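Local atomic coordinates of Beta/alpha-amylase (Paenibacillus polymyxa, PDB entry 3VOC), a protein that breaks down starch, its beta-amylase part, the domain crystallised here, removing successive maltose units from the non-reducing ends of alpha-1,4-glucan chains. Residues Lys131-Leu136 and Glu254-Val259; His284-Asn289 and His294-Ala299; Asn18-Phe23 and Tyr60-Asn65; Ser367-Ile372 and Thr400-Gly405. One frame throughout, in Å; residues are numbered along the deposited sequence.

How the interactions relate
All four contacts belong to one (beta/alpha)8 barrel, the glycosyl hydrolase family 14 domain. Interaction 3 closes first along the chain, followed by interactions 1, 2 and 4. Interactions 1, 3 and 4 each join two helices of the outer layer. Interaction 2 lies in the loop after strand 275-279, where it leads into helix 295-300. The contacts do not touch one another. Centres of interactions 2 and 3 are about 40 Å apart, on opposite sides of the chain's centre; those of 3 and 4 are about 26 Å apart. Interaction 1 includes calcium ligands, and interaction 2 includes a probable substrate-binding residue. Interactions 3 and 4 hold no listed metal or substrate residue and join neighbouring parts of the helical layer.

Interaction 1. Residues Lys131-Leu136 and Glu254-Val259; sequences KQYDEL and EKHLGV. With CA (calcium ion), chain B.
Y133 and H256 meet between two helices of the (beta/alpha)8 barrel, helix 127-144 and helix 240-268. The nearest atoms are Y133 CE2 and H256 CE1, 4.0 Å apart. The rings are oblique, with planes at 72°. A water joins their polar ends. It lies in the plane of the Y133 ring, 2.6 Å from Y133 OH, and is 2.8 Å from H256 NE2. The bridge thus ties together two buried polar groups that do not bond to each other directly. H256 has CG anti to its backbone N (chi1 -177°), which carries the imidazole across to the tyrosine.

Helix 127-144 also carries part of the calcium site, on residues that do not touch residues 254-259. Q132 and E135, three residues apart, each give one oxygen to the ion. Q132 OE1 is 2.3 Å from calcium and E135 OE1 is 2.2 Å from it. E48, D52 and N53 supply the other protein ligands, so the site joins this helix to the 48-53 region. On the same helix, D134 makes a salt bridge to K266 of helix 240-268, a second tie between the two helices. A second water completes the metal shell. It binds calcium at 2.3 Å and donates to Q132 O at 2.8 Å.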
loop_
_atom_site.group_PDB
_atom_site.type_symbol
_atom_site.label_atom_id
_atom_site.label_comp_id
_atom_site.label_asym_id
_atom_site.label_seq_id
_atom_site.Cartn_x
_atom_site.Cartn_y
_atom_site.Cartn_z
ATOM N N LYS A 131 16.446 8.684 -1.340
ATOM C CA LYS A 131 16.998 9.653 -2.290
ATOM C C LYS A 131 16.253 9.554 -3.611
ATOM O O LYS A 131 15.828 10.565 -4.155
ATOM C CB LYS A 131 18.505 9.416 -2.512
ATOM C CG LYS A 131 19.149 10.445 -3.443
ATOM C CD LYS A 131 20.651 10.217 -3.623
ATOM C CE LYS A 131 21.244 11.323 -4.492
ATOM N NZ LYS A 131 22.575 10.930 -5.029
ATOM N N GLN A 132 16.113 8.335 -4.133
ATOM C CA GLN A 132 15.366 8.132 -5.383
ATOM C C GLN A 132 13.926 8.663 -5.321
ATOM O O GLN A 132 13.474 9.312 -6.261
ATOM C CB GLN A 132 15.390 6.665 -5.826
ATOM C CG GLN A 132 16.755 6.192 -6.361
ATOM C CD GLN A 132 17.243 6.967 -7.584
ATOM O OE1 GLN A 132 16.454 7.402 -8.431
ATOM N NE2 GLN A 132 18.559 7.123 -7.687
ATOM N N TYR A 133 13.214 8.418 -4.219
ATOM C CA TYR A 133 11.827 8.886 -4.125
ATOM C C TYR A 133 11.788 10.407 -4.021
ATOM O O TYR A 133 10.914 11.051 -4.580
ATOM C CB TYR A 133 11.102 8.278 -2.920
ATOM C CG TYR A 133 10.744 6.782 -3.009
ATOM C CD1 TYR A 133 11.462 5.893 -3.820
ATOM C CD2 TYR A 133 9.722 6.260 -2.223
ATOM C CE1 TYR A 133 11.129 4.529 -3.860
ATOM C CE2 TYR A 133 9.386 4.899 -2.257
ATOM C CZ TYR A 133 10.107 4.044 -3.066
ATOM O OH TYR A 133 9.790 2.707 -3.079
ATOM N N ASP A 134 12.742 10.965 -3.282
ATOM C CA ASP A 134 12.877 12.428 -3.154
ATOM C C ASP A 134 13.042 13.076 -4.539
ATOM O O ASP A 134 12.347 14.049 -4.855
ATOM C CB ASP A 134 14.055 12.753 -2.212
ATOM C CG ASP A 134 14.153 14.237 -1.846
ATOM O OD1 ASP A 134 13.164 14.985 -1.952
ATOM O OD2 ASP A 134 15.248 14.644 -1.420
ATOM N N GLU A 135 13.937 12.537 -5.373
ATOM C CA GLU A 135 14.106 13.047 -6.743
ATOM C C GLU A 135 12.830 12.919 -7.575
ATOM O O GLU A 135 12.500 13.813 -8.356
ATOM C CB GLU A 135 15.223 12.304 -7.483
ATOM C CG GLU A 135 16.612 12.433 -6.846
ATOM C CD GLU A 135 17.609 11.463 -7.459
ATOM O OE1 GLU A 135 17.207 10.352 -7.888
ATOM O OE2 GLU A 135 18.806 11.808 -7.505
ATOM N N LEU A 136 12.136 11.786 -7.430
ATOM C CA LEU A 136 10.921 11.539 -8.217
ATOM C C LEU A 136 9.784 12.484 -7.784
ATOM O O LEU A 136 9.034 13.016 -8.626
ATOM C CB LEU A 136 10.497 10.067 -8.082
ATOM C CG LEU A 136 9.158 9.661 -8.716
ATOM C CD1 LEU A 136 9.245 9.809 -10.228
ATOM C CD2 LEU A 136 8.802 8.236 -8.337
ATOM N N GLU A 254 7.881 1.326 9.306
ATOM C CA GLU A 254 7.551 2.604 9.949
ATOM C C GLU A 254 8.581 3.681 9.604
ATOM O O GLU A 254 8.217 4.817 9.289
ATOM C CB GLU A 254 7.431 2.454 11.466
ATOM C CG GLU A 254 6.254 1.588 11.899
ATOM C CD GLU A 254 6.342 1.171 13.355
ATOM O OE1 GLU A 254 7.457 0.939 13.854
ATOM O OE2 GLU A 254 5.295 1.053 14.002
ATOM N N LYS A 255 9.864 3.320 9.645
ATOM C CA LYS A 255 10.907 4.276 9.282
ATOM C C LYS A 255 10.789 4.673 7.807
ATOM O O LYS A 255 10.956 5.845 7.449
ATOM C CB LYS A 255 12.303 3.725 9.571
ATOM C CG LYS A 255 13.408 4.730 9.215
ATOM C CD LYS A 255 14.768 4.300 9.749
ATOM C CE LYS A 255 15.851 5.313 9.368
ATOM N NZ LYS A 255 17.228 4.776 9.610
ATOM N N HIS A 256 10.451 3.697 6.967
ATOM C CA HIS A 256 10.255 3.952 5.555
ATOM C C HIS A 256 9.115 4.962 5.350
ATOM O O HIS A 256 9.248 5.897 4.563
ATOM C CB HIS A 256 9.957 2.632 4.834
ATOM C CG HIS A 256 9.798 2.769 3.350
ATOM N ND1 HIS A 256 10.787 3.282 2.539
ATOM C CD2 HIS A 256 8.776 2.429 2.532
ATOM C CE1 HIS A 256 10.370 3.275 1.286
ATOM N NE2 HIS A 256 9.150 2.766 1.254
ATOM N N LEU A 257 8.005 4.765 6.068
ATOM C CA LEU A 257 6.870 5.689 5.981
ATOM C C LEU A 257 7.314 7.103 6.351
ATOM O O LEU A 257 6.943 8.073 5.682
ATOM C CB LEU A 257 5.732 5.246 6.898
ATOM C CG LEU A 257 4.403 6.000 6.772
ATOM C CD1 LEU A 257 3.742 5.700 5.418
ATOM C CD2 LEU A 257 3.471 5.602 7.941
ATOM N N GLY A 258 8.105 7.202 7.419
ATOM C CA GLY A 258 8.677 8.482 7.865
ATOM C C GLY A 258 9.521 9.147 6.783
ATOM O O GLY A 258 9.414 10.359 6.531
ATOM N N VAL A 259 10.377 8.354 6.151
ATOM C CA VAL A 259 11.274 8.858 5.123
ATOM C C VAL A 259 10.490 9.362 3.897
ATOM O O VAL A 259 10.712 10.474 3.437
ATOM C CB VAL A 259 12.304 7.775 4.717
ATOM C CG1 VAL A 259 13.034 8.168 3.430
ATOM C CG2 VAL A 259 13.292 7.540 5.861
HETATM CA CA CA B . 16.348 9.347 -9.706
HETATM O O HOH W 1 14.140 9.512 -8.944
HETATM O O HOH W 2 8.304 1.730 -1.201
#

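Interaction 2. Residues His284-Asn289 and His294-Ala299. With EDO (1,2-ethanediol), chain E.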
loop_
_atom_site.group_PDB
_atom_site.type_symbol
_atom_site.label_atom_id
_atom_site.label_comp_id
_atom_site.label_asym_id
_atom_site.label_seq_id
_atom_site.Cartn_x
_atom_site.Cartn_y
_atom_site.Cartn_z
ATOM N N HIS A 284 -6.512 -9.947 5.429
ATOM C CA HIS A 284 -7.703 -10.366 6.155
ATOM C C HIS A 284 -7.802 -11.877 6.397
ATOM O O HIS A 284 -8.688 -12.324 7.121
ATOM C CB HIS A 284 -8.974 -9.881 5.424
ATOM C CG HIS A 284 -9.093 -10.384 4.013
ATOM N ND1 HIS A 284 -9.556 -11.648 3.704
ATOM C CD2 HIS A 284 -8.807 -9.791 2.828
ATOM C CE1 HIS A 284 -9.538 -11.816 2.393
ATOM N NE2 HIS A 284 -9.084 -10.705 1.837
ATOM N N TRP A 285 -6.907 -12.651 5.795
ATOM C CA TRP A 285 -6.986 -14.113 5.917
ATOM C C TRP A 285 -5.994 -14.655 6.944
ATOM O O TRP A 285 -4.999 -13.995 7.257
ATOM C CB TRP A 285 -6.840 -14.779 4.547
ATOM C CG TRP A 285 -5.562 -14.520 3.797
ATOM C CD1 TRP A 285 -4.502 -15.373 3.676
ATOM C CD2 TRP A 285 -5.240 -13.366 2.995
ATOM N NE1 TRP A 285 -3.531 -14.807 2.878
ATOM C CE2 TRP A 285 -3.963 -13.584 2.443
ATOM C CE3 TRP A 285 -5.908 -12.168 2.700
ATOM C CZ2 TRP A 285 -3.325 -12.643 1.617
ATOM C CZ3 TRP A 285 -5.270 -11.223 1.871
ATOM C CH2 TRP A 285 -3.992 -11.474 1.349
ATOM N N GLN A 286 -6.286 -15.837 7.494
ATOM C CA GLN A 286 -5.549 -16.384 8.658
ATOM C C GLN A 286 -5.611 -15.503 9.912
ATOM O O GLN A 286 -4.772 -15.620 10.813
ATOM C CB GLN A 286 -4.093 -16.725 8.298
ATOM C CG GLN A 286 -3.954 -17.612 7.059
ATOM C CD GLN A 286 -4.752 -18.914 7.159
ATOM O OE1 GLN A 286 -5.216 -19.297 8.233
ATOM N NE2 GLN A 286 -4.931 -19.583 6.029
ATOM N N MET A 287 -6.613 -14.628 9.987
ATOM C CA MET A 287 -6.760 -13.791 11.162
ATOM C C MET A 287 -7.036 -14.634 12.408
ATOM O O MET A 287 -6.392 -14.435 13.437
ATOM C CB MET A 287 -7.866 -12.732 10.967
ATOM C CG MET A 287 -7.441 -11.561 10.059
ATOM S SD MET A 287 -8.853 -10.490 9.697
ATOM C CE MET A 287 -9.142 -9.748 11.314
ATOM N N ASN A 288 -7.980 -15.572 12.317
ATOM C CA ASN A 288 -8.365 -16.366 13.486
ATOM C C ASN A 288 -7.981 -17.849 13.389
ATOM O O ASN A 288 -8.593 -18.686 14.038
ATOM C CB ASN A 288 -9.874 -16.220 13.785
ATOM C CG ASN A 288 -10.731 -16.695 12.644
ATOM O OD1 ASN A 288 -10.445 -16.392 11.487
ATOM N ND2 ASN A 288 -11.798 -17.440 12.954
ATOM N N ASN A 289 -6.964 -18.160 12.593
ATOM C CA ASN A 289 -6.413 -19.506 12.536
ATOM C C ASN A 289 -5.846 -19.860 13.916
ATOM O O ASN A 289 -5.000 -19.147 14.440
ATOM C CB ASN A 289 -5.319 -19.582 11.457
ATOM C CG ASN A 289 -4.834 -21.010 11.193
ATOM O OD1 ASN A 289 -4.756 -21.449 10.048
ATOM N ND2 ASN A 289 -4.474 -21.712 12.239
ATOM N N HIS A 294 -3.323 -14.390 13.027
ATOM C CA HIS A 294 -2.772 -13.175 12.409
ATOM C C HIS A 294 -1.467 -13.420 11.636
ATOM O O HIS A 294 -0.670 -12.500 11.445
ATOM C CB HIS A 294 -2.629 -12.041 13.448
ATOM C CG HIS A 294 -3.923 -11.705 14.135
ATOM N ND1 HIS A 294 -4.934 -11.009 13.508
ATOM C CD2 HIS A 294 -4.389 -12.019 15.368
ATOM C CE1 HIS A 294 -5.961 -10.888 14.335
ATOM N NE2 HIS A 294 -5.653 -11.492 15.470
ATOM N N GLY A 295 -1.285 -14.651 11.154
ATOM C CA GLY A 295 -0.051 -15.039 10.483
ATOM C C GLY A 295 0.208 -14.247 9.215
ATOM O O GLY A 295 1.363 -13.910 8.918
ATOM N N THR A 296 -0.859 -13.922 8.486
ATOM C CA THR A 296 -0.727 -13.176 7.213
ATOM C C THR A 296 -0.286 -11.724 7.455
ATOM O O THR A 296 0.656 -11.223 6.822
ATOM C CB THR A 296 -2.028 -13.229 6.409
ATOM O OG1 THR A 296 -2.487 -14.592 6.342
ATOM C CG2 THR A 296 -1.836 -12.669 4.983
ATOM N N GLU A 297 -0.996 -11.068 8.371
ATOM C CA GLU A 297 -0.677 -9.717 8.806
ATOM C C GLU A 297 0.767 -9.620 9.299
ATOM O O GLU A 297 1.485 -8.688 8.935
ATOM C CB GLU A 297 -1.631 -9.296 9.921
ATOM C CG GLU A 297 -3.072 -9.118 9.471
ATOM C CD GLU A 297 -4.078 -9.199 10.622
ATOM O OE1 GLU A 297 -4.509 -8.136 11.107
ATOM O OE2 GLU A 297 -4.461 -10.332 11.018
ATOM N N GLN A 298 1.191 -10.572 10.126
ATOM C CA GLN A 298 2.547 -10.548 10.675
ATOM C C GLN A 298 3.620 -10.679 9.579
ATOM O O GLN A 298 4.605 -9.914 9.573
ATOM C CB GLN A 298 2.704 -11.606 11.777
ATOM C CG GLN A 298 1.976 -11.166 13.061
ATOM C CD GLN A 298 1.832 -12.231 14.125
ATOM O OE1 GLN A 298 2.421 -13.306 14.052
ATOM N NE2 GLN A 298 1.022 -11.925 15.139
ATOM N N ALA A 299 3.414 -11.605 8.638
ATOM C CA ALA A 299 4.372 -11.768 7.532
ATOM C C ALA A 299 4.468 -10.505 6.688
ATOM O O ALA A 299 5.543 -10.165 6.187
ATOM C CB ALA A 299 4.021 -12.974 6.670
HETATM C C1 EDO E . -1.425 -8.527 13.570
HETATM O O1 EDO E . -0.326 -8.986 14.361
HETATM C C2 EDO E . -2.046 -7.332 14.268
HETATM O O2 EDO E . -2.808 -7.826 15.378
HETATM O O HOH W 3 -3.593 -12.485 9.299
#
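The first torsions of W285 and T296 bring the indole and the threonine methyl together. W285 CG sits between its backbone N and carbonyl carbon (chi1 60°), and T296 CG2 is anti to its own N. The methyl therefore lies over one face of the indole, a CH-pi contact 3.7 Å from T296 CG2 to the centroid of the W285 five-membered ring. This is the loop after barrel strand 275-279 in the TIM barrel, where it turns into helix 295-300.

The other branch of T296 holds the loop backbone. T296 OG1 donates to W285 O at 2.7 Å, from above the carbonyl plane. The indole has a bond of its own: W285 NE1 donates to G179 O. W285 CE3 lies over one face of the imidazole of H284, a probable substrate-binding residue.

H294 occupies the N-cap position. Its backbone N donates to M287 O at 3.1 Å and weakly to Q286 O. M287 O in turn lies over the centre of the H294 ring, 3.5 Å above its plane. M287 CG packs against E297 OE2 at 3.4 Å. The other carboxylate oxygen, E297 OE1, bonds to Y305 OH. The imidazole is held by a nearly straight bond (164°) in its ring plane: H294 ND1 donates to E297 OE2 at 2.6 Å, on the syn side and 31° out of the carboxylate plane.

Interaction 3. Residues Asn18-Phe23 and Tyr60-Asn65; sequences NDWGSF and YKTYAN
W20 takes the methyl of T62 over one face of its indole. T62 CG2 is 3.7 Å from the centroid of the W20 six-membered ring, 15° off the normal, a CH-pi contact. The far corner of the indole reaches the next residue, with W20 CH2 4.0 Å from Y63 CB. The Y63 ring in turn receives the edge of F23 on one face. This is a T-shaped (edge-to-face) pair with centroids 5.1 Å apart and planes at 62°. F23 CZ and Y63 CZ are the closest atoms of the pair, at 3.7 Å. F23 reaches the tyrosine because CG is anti to its backbone N (chi1 -177°).

The hydroxyl of T62 is used within its own helix: T62 OG1 bonds to S58 O, one turn back, while CG2 faces the tryptophan. D19 is the N-cap of the first helix: S22 N donates to D19 OD1 at 3.1 Å.

No hydrogen bond crosses this contact, and W20 is only partly buried. It joins helix 20-32, which follows barrel strand 7-11, to helix 58-69, in the connection between strands 37-43 and 73-79. On the barrel side, Y63 packs on I38 and T40 of strand 37-43 and meets the ring of W74 in strand 73-79.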
loop_
_atom_site.group_PDB
_atom_site.type_symbol
_atom_site.label_atom_id
_atom_site.label_comp_id
_atom_site.label_asym_id
_atom_site.label_seq_id
_atom_site.Cartn_x
_atom_site.Cartn_y
_atom_site.Cartn_z
ATOM N N ASN A 18 -4.669 3.492 -24.563
ATOM C CA ASN A 18 -4.325 3.551 -25.978
ATOM C C ASN A 18 -5.484 4.032 -26.859
ATOM O O ASN A 18 -5.322 4.200 -28.061
ATOM C CB ASN A 18 -3.793 2.190 -26.466
ATOM C CG ASN A 18 -4.875 1.116 -26.502
ATOM O OD1 ASN A 18 -5.855 1.164 -25.742
ATOM N ND2 ASN A 18 -4.712 0.142 -27.398
ATOM N N ASP A 19 -6.651 4.240 -26.261
ATOM C CA ASP A 19 -7.792 4.808 -26.962
ATOM C C ASP A 19 -8.317 5.957 -26.112
ATOM O O ASP A 19 -9.127 5.749 -25.203
ATOM C CB ASP A 19 -8.859 3.732 -27.162
ATOM C CG ASP A 19 -10.093 4.237 -27.906
ATOM O OD1 ASP A 19 -10.267 5.462 -28.081
ATOM O OD2 ASP A 19 -10.912 3.381 -28.289
ATOM N N TRP A 20 -7.855 7.171 -26.411
ATOM C CA TRP A 20 -8.205 8.329 -25.593
ATOM C C TRP A 20 -9.671 8.739 -25.697
ATOM O O TRP A 20 -10.254 9.241 -24.731
ATOM C CB TRP A 20 -7.289 9.511 -25.914
ATOM C CG TRP A 20 -5.916 9.265 -25.393
ATOM C CD1 TRP A 20 -4.831 8.828 -26.103
ATOM C CD2 TRP A 20 -5.493 9.387 -24.035
ATOM N NE1 TRP A 20 -3.745 8.698 -25.265
ATOM C CE2 TRP A 20 -4.126 9.026 -23.989
ATOM C CE3 TRP A 20 -6.137 9.774 -22.844
ATOM C CZ2 TRP A 20 -3.384 9.037 -22.796
ATOM C CZ3 TRP A 20 -5.406 9.782 -21.655
ATOM C CH2 TRP A 20 -4.033 9.416 -21.643
ATOM N N GLY A 21 -10.258 8.547 -26.876
ATOM C CA GLY A 21 -11.668 8.856 -27.073
ATOM C C GLY A 21 -12.542 8.012 -26.171
ATOM O O GLY A 21 -13.505 8.512 -25.586
ATOM N N SER A 22 -12.202 6.731 -26.056
ATOM C CA SER A 22 -12.929 5.801 -25.169
ATOM C C SER A 22 -12.832 6.216 -23.701
ATOM O O SER A 22 -13.838 6.282 -22.982
ATOM C CB SER A 22 -12.380 4.381 -25.337
ATOM O OG SER A 22 -12.858 3.511 -24.322
ATOM N N PHE A 23 -11.615 6.495 -23.261
ATOM C CA PHE A 23 -11.374 6.898 -21.882
ATOM C C PHE A 23 -12.111 8.196 -21.574
ATOM O O PHE A 23 -12.714 8.325 -20.505
ATOM C CB PHE A 23 -9.864 7.044 -21.647
ATOM C CG PHE A 23 -9.493 7.390 -20.244
ATOM C CD1 PHE A 23 -10.045 6.698 -19.164
ATOM C CD2 PHE A 23 -8.567 8.407 -19.995
ATOM C CE1 PHE A 23 -9.683 7.014 -17.852
ATOM C CE2 PHE A 23 -8.193 8.733 -18.673
ATOM C CZ PHE A 23 -8.751 8.032 -17.611
ATOM N N TYR A 60 1.368 11.105 -18.644
ATOM C CA TYR A 60 0.557 11.513 -17.503
ATOM C C TYR A 60 0.038 12.937 -17.597
ATOM O O TYR A 60 -0.997 13.254 -17.030
ATOM C CB TYR A 60 1.270 11.244 -16.174
ATOM C CG TYR A 60 1.270 9.776 -15.861
ATOM C CD1 TYR A 60 0.077 9.127 -15.528
ATOM C CD2 TYR A 60 2.457 9.011 -15.934
ATOM C CE1 TYR A 60 0.058 7.762 -15.255
ATOM C CE2 TYR A 60 2.448 7.624 -15.645
ATOM C CZ TYR A 60 1.241 7.018 -15.312
ATOM O OH TYR A 60 1.175 5.671 -15.030
ATOM N N LYS A 61 0.738 13.791 -18.335
ATOM C CA LYS A 61 0.202 15.123 -18.623
ATOM C C LYS A 61 -1.028 14.971 -19.529
ATOM O O LYS A 61 -2.059 15.596 -19.295
ATOM C CB LYS A 61 1.269 16.029 -19.243
ATOM C CG LYS A 61 2.208 16.655 -18.212
ATOM C CD LYS A 61 3.454 17.237 -18.857
ATOM C CE LYS A 61 4.326 17.981 -17.815
ATOM N NZ LYS A 61 5.769 18.108 -18.274
ATOM N N THR A 62 -0.940 14.091 -20.525
ATOM C CA THR A 62 -2.105 13.785 -21.368
ATOM C C THR A 62 -3.274 13.228 -20.547
ATOM O O THR A 62 -4.432 13.636 -20.725
ATOM C CB THR A 62 -1.736 12.795 -22.487
ATOM O OG1 THR A 62 -0.646 13.331 -23.250
ATOM C CG2 THR A 62 -2.927 12.552 -23.413
ATOM N N TYR A 63 -2.961 12.258 -19.691
ATOM C CA TYR A 63 -3.942 11.654 -18.805
ATOM C C TYR A 63 -4.595 12.734 -17.945
ATOM O O TYR A 63 -5.827 12.853 -17.917
ATOM C CB TYR A 63 -3.224 10.625 -17.939
ATOM C CG TYR A 63 -4.083 9.671 -17.154
ATOM C CD1 TYR A 63 -3.902 8.294 -17.287
ATOM C CD2 TYR A 63 -5.052 10.130 -16.243
ATOM C CE1 TYR A 63 -4.664 7.390 -16.539
ATOM C CE2 TYR A 63 -5.830 9.224 -15.493
ATOM C CZ TYR A 63 -5.619 7.859 -15.643
ATOM O OH TYR A 63 -6.351 6.944 -14.897
ATOM N N ALA A 64 -3.771 13.538 -17.274
ATOM C CA ALA A 64 -4.281 14.597 -16.417
ATOM C C ALA A 64 -5.115 15.612 -17.195
ATOM O O ALA A 64 -6.153 16.074 -16.701
ATOM C CB ALA A 64 -3.145 15.293 -15.638
ATOM N N ASN A 65 -4.664 15.951 -18.405
ATOM C CA ASN A 65 -5.435 16.839 -19.295
ATOM C C ASN A 65 -6.836 16.306 -19.596
ATOM O O ASN A 65 -7.798 17.062 -19.574
ATOM C CB ASN A 65 -4.700 17.059 -20.617
ATOM C CG ASN A 65 -3.534 18.013 -20.486
ATOM O OD1 ASN A 65 -3.372 18.669 -19.462
ATOM N ND2 ASN A 65 -2.694 18.081 -21.528
#

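Interaction 4. Residues Ser367-Ile372 and Thr400-Gly405; sequences SGFQKI and TGELSG
F369 and G405 mark the closest approach of the two backbones, with their CA atoms 6.8 Å apart. Residues 367-372 form a helical turn, in which K371 N donates to S367 O and I372 N to G368 O. Residues 400-405 enter their helix through a type I beta turn from T400 to L403. T400 caps this turn: E402 N donates to T400 OG1 at 3.1 Å and 156°. That hydroxyl also bonds to N391 O.

F369 carries the contact from its side. Its CG is anti to the carbonyl carbon (chi1 -65°), and the ring reaches over to the turn. F369 CD2 packs on the backbone at G405, 3.6 Å from G405 C. A glycine has no side chain to stand in the way here. The contact joins two outer helices of the (beta/alpha)8 barrel: helix 367-378, after strand 356-359, and helix 403-411 with the turn before it, after strand 383-386.

F369 CE2 is 3.2 Å from E402 O, a close contact with the carbonyl of the turn. The E402 side chain bends at chi2 and crosses the F369 side chain at a slant. F369 CE2 is 3.7 Å from E402 OE1, and ring and carboxylate planes are 44° apart. E402 OE1 accepts from G366 N, so the carboxylate also holds the backbone just before residues 367-372. F369 also touches L386 of strand 383-386 and Y409 of helix 403-411.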
loop_
_atom_site.group_PDB
_atom_site.type_symbol
_atom_site.label_atom_id
_atom_site.label_comp_id
_atom_site.label_asym_id
_atom_site.label_seq_id
_atom_site.Cartn_x
_atom_site.Cartn_y
_atom_site.Cartn_z
ATOM N N SER A 367 -24.563 -6.036 -2.939
ATOM C CA SER A 367 -24.358 -6.018 -1.482
ATOM C C SER A 367 -23.037 -5.371 -1.069
ATOM O O SER A 367 -22.928 -4.812 0.036
ATOM C CB SER A 367 -24.393 -7.451 -0.930
ATOM O OG SER A 367 -25.662 -8.041 -1.166
ATOM N N GLY A 368 -22.038 -5.458 -1.948
ATOM C CA GLY A 368 -20.739 -4.809 -1.724
ATOM C C GLY A 368 -20.858 -3.326 -1.417
ATOM O O GLY A 368 -20.186 -2.819 -0.512
ATOM N N PHE A 369 -21.743 -2.636 -2.143
ATOM C CA PHE A 369 -21.961 -1.212 -1.932
ATOM C C PHE A 369 -22.574 -0.913 -0.558
ATOM O O PHE A 369 -22.251 0.096 0.059
ATOM C CB PHE A 369 -22.794 -0.592 -3.079
ATOM C CG PHE A 369 -22.090 -0.609 -4.428
ATOM C CD1 PHE A 369 -20.727 -0.352 -4.522
ATOM C CD2 PHE A 369 -22.796 -0.864 -5.601
ATOM C CE1 PHE A 369 -20.071 -0.370 -5.763
ATOM C CE2 PHE A 369 -22.144 -0.875 -6.841
ATOM C CZ PHE A 369 -20.785 -0.634 -6.919
ATOM N N GLN A 370 -23.449 -1.801 -0.089
ATOM C CA GLN A 370 -24.094 -1.640 1.223
ATOM C C GLN A 370 -23.074 -1.860 2.334
ATOM O O GLN A 370 -23.100 -1.170 3.355
ATOM C CB GLN A 370 -25.265 -2.625 1.390
ATOM C CG GLN A 370 -26.133 -2.788 0.148
ATOM C CD GLN A 370 -27.153 -3.934 0.239
ATOM O OE1 GLN A 370 -27.367 -4.521 1.303
ATOM N NE2 GLN A 370 -27.787 -4.250 -0.894
ATOM N N LYS A 371 -22.172 -2.825 2.147
ATOM C CA LYS A 371 -21.078 -2.997 3.100
ATOM C C LYS A 371 -20.158 -1.782 3.146
ATOM O O LYS A 371 -19.793 -1.330 4.227
ATOM C CB LYS A 371 -20.283 -4.281 2.848
ATOM C CG LYS A 371 -20.509 -5.336 3.937
ATOM C CD LYS A 371 -19.789 -4.935 5.234
ATOM C CE LYS A 371 -19.869 -6.018 6.291
ATOM N NZ LYS A 371 -21.236 -6.146 6.903
ATOM N N ILE A 372 -19.812 -1.241 1.975
ATOM C CA ILE A 372 -18.976 -0.045 1.919
ATOM C C ILE A 372 -19.696 1.097 2.624
ATOM O O ILE A 372 -19.091 1.821 3.414
ATOM C CB ILE A 372 -18.601 0.372 0.462
ATOM C CG1 ILE A 372 -17.693 -0.694 -0.180
ATOM C CG2 ILE A 372 -17.860 1.723 0.466
ATOM C CD1 ILE A 372 -17.738 -0.695 -1.698
ATOM N N THR A 400 -22.225 0.300 -16.510
ATOM C CA THR A 400 -22.520 -1.094 -16.218
ATOM C C THR A 400 -23.762 -1.064 -15.333
ATOM O O THR A 400 -24.224 0.022 -14.922
ATOM C CB THR A 400 -21.368 -1.756 -15.423
ATOM O OG1 THR A 400 -21.280 -1.150 -14.123
ATOM C CG2 THR A 400 -20.025 -1.577 -16.168
ATOM N N GLY A 401 -24.262 -2.249 -14.994
ATOM C CA GLY A 401 -25.372 -2.375 -14.064
ATOM C C GLY A 401 -25.064 -1.923 -12.642
ATOM O O GLY A 401 -25.986 -1.760 -11.849
ATOM N N GLU A 402 -23.790 -1.691 -12.322
ATOM C CA GLU A 402 -23.394 -1.342 -10.954
ATOM C C GLU A 402 -23.307 0.160 -10.681
ATOM O O GLU A 402 -23.229 0.582 -9.518
ATOM C CB GLU A 402 -22.060 -2.019 -10.579
ATOM C CG GLU A 402 -22.080 -3.555 -10.630
ATOM C CD GLU A 402 -23.235 -4.179 -9.822
ATOM O OE1 GLU A 402 -23.623 -3.639 -8.759
ATOM O OE2 GLU A 402 -23.767 -5.218 -10.263
ATOM N N LEU A 403 -23.289 0.974 -11.734
ATOM C CA LEU A 403 -23.128 2.408 -11.533
ATOM C C LEU A 403 -24.246 2.980 -10.677
ATOM O O LEU A 403 -24.008 3.839 -9.834
ATOM C CB LEU A 403 -23.019 3.169 -12.862
ATOM C CG LEU A 403 -22.688 4.667 -12.784
ATOM C CD1 LEU A 403 -21.588 4.996 -11.773
ATOM C CD2 LEU A 403 -22.270 5.148 -14.170
ATOM N N SER A 404 -25.468 2.511 -10.917
ATOM C CA SER A 404 -26.630 3.008 -10.193
ATOM C C SER A 404 -26.485 2.802 -8.672
ATOM O O SER A 404 -26.643 3.752 -7.899
ATOM C CB SER A 404 -27.914 2.353 -10.733
ATOM O OG SER A 404 -29.024 2.863 -10.024
ATOM N N GLY A 405 -26.172 1.574 -8.251
ATOM C CA GLY A 405 -25.895 1.275 -6.828
ATOM C C GLY A 405 -24.716 2.063 -6.251
ATOM O O GLY A 405 -24.786 2.557 -5.117
#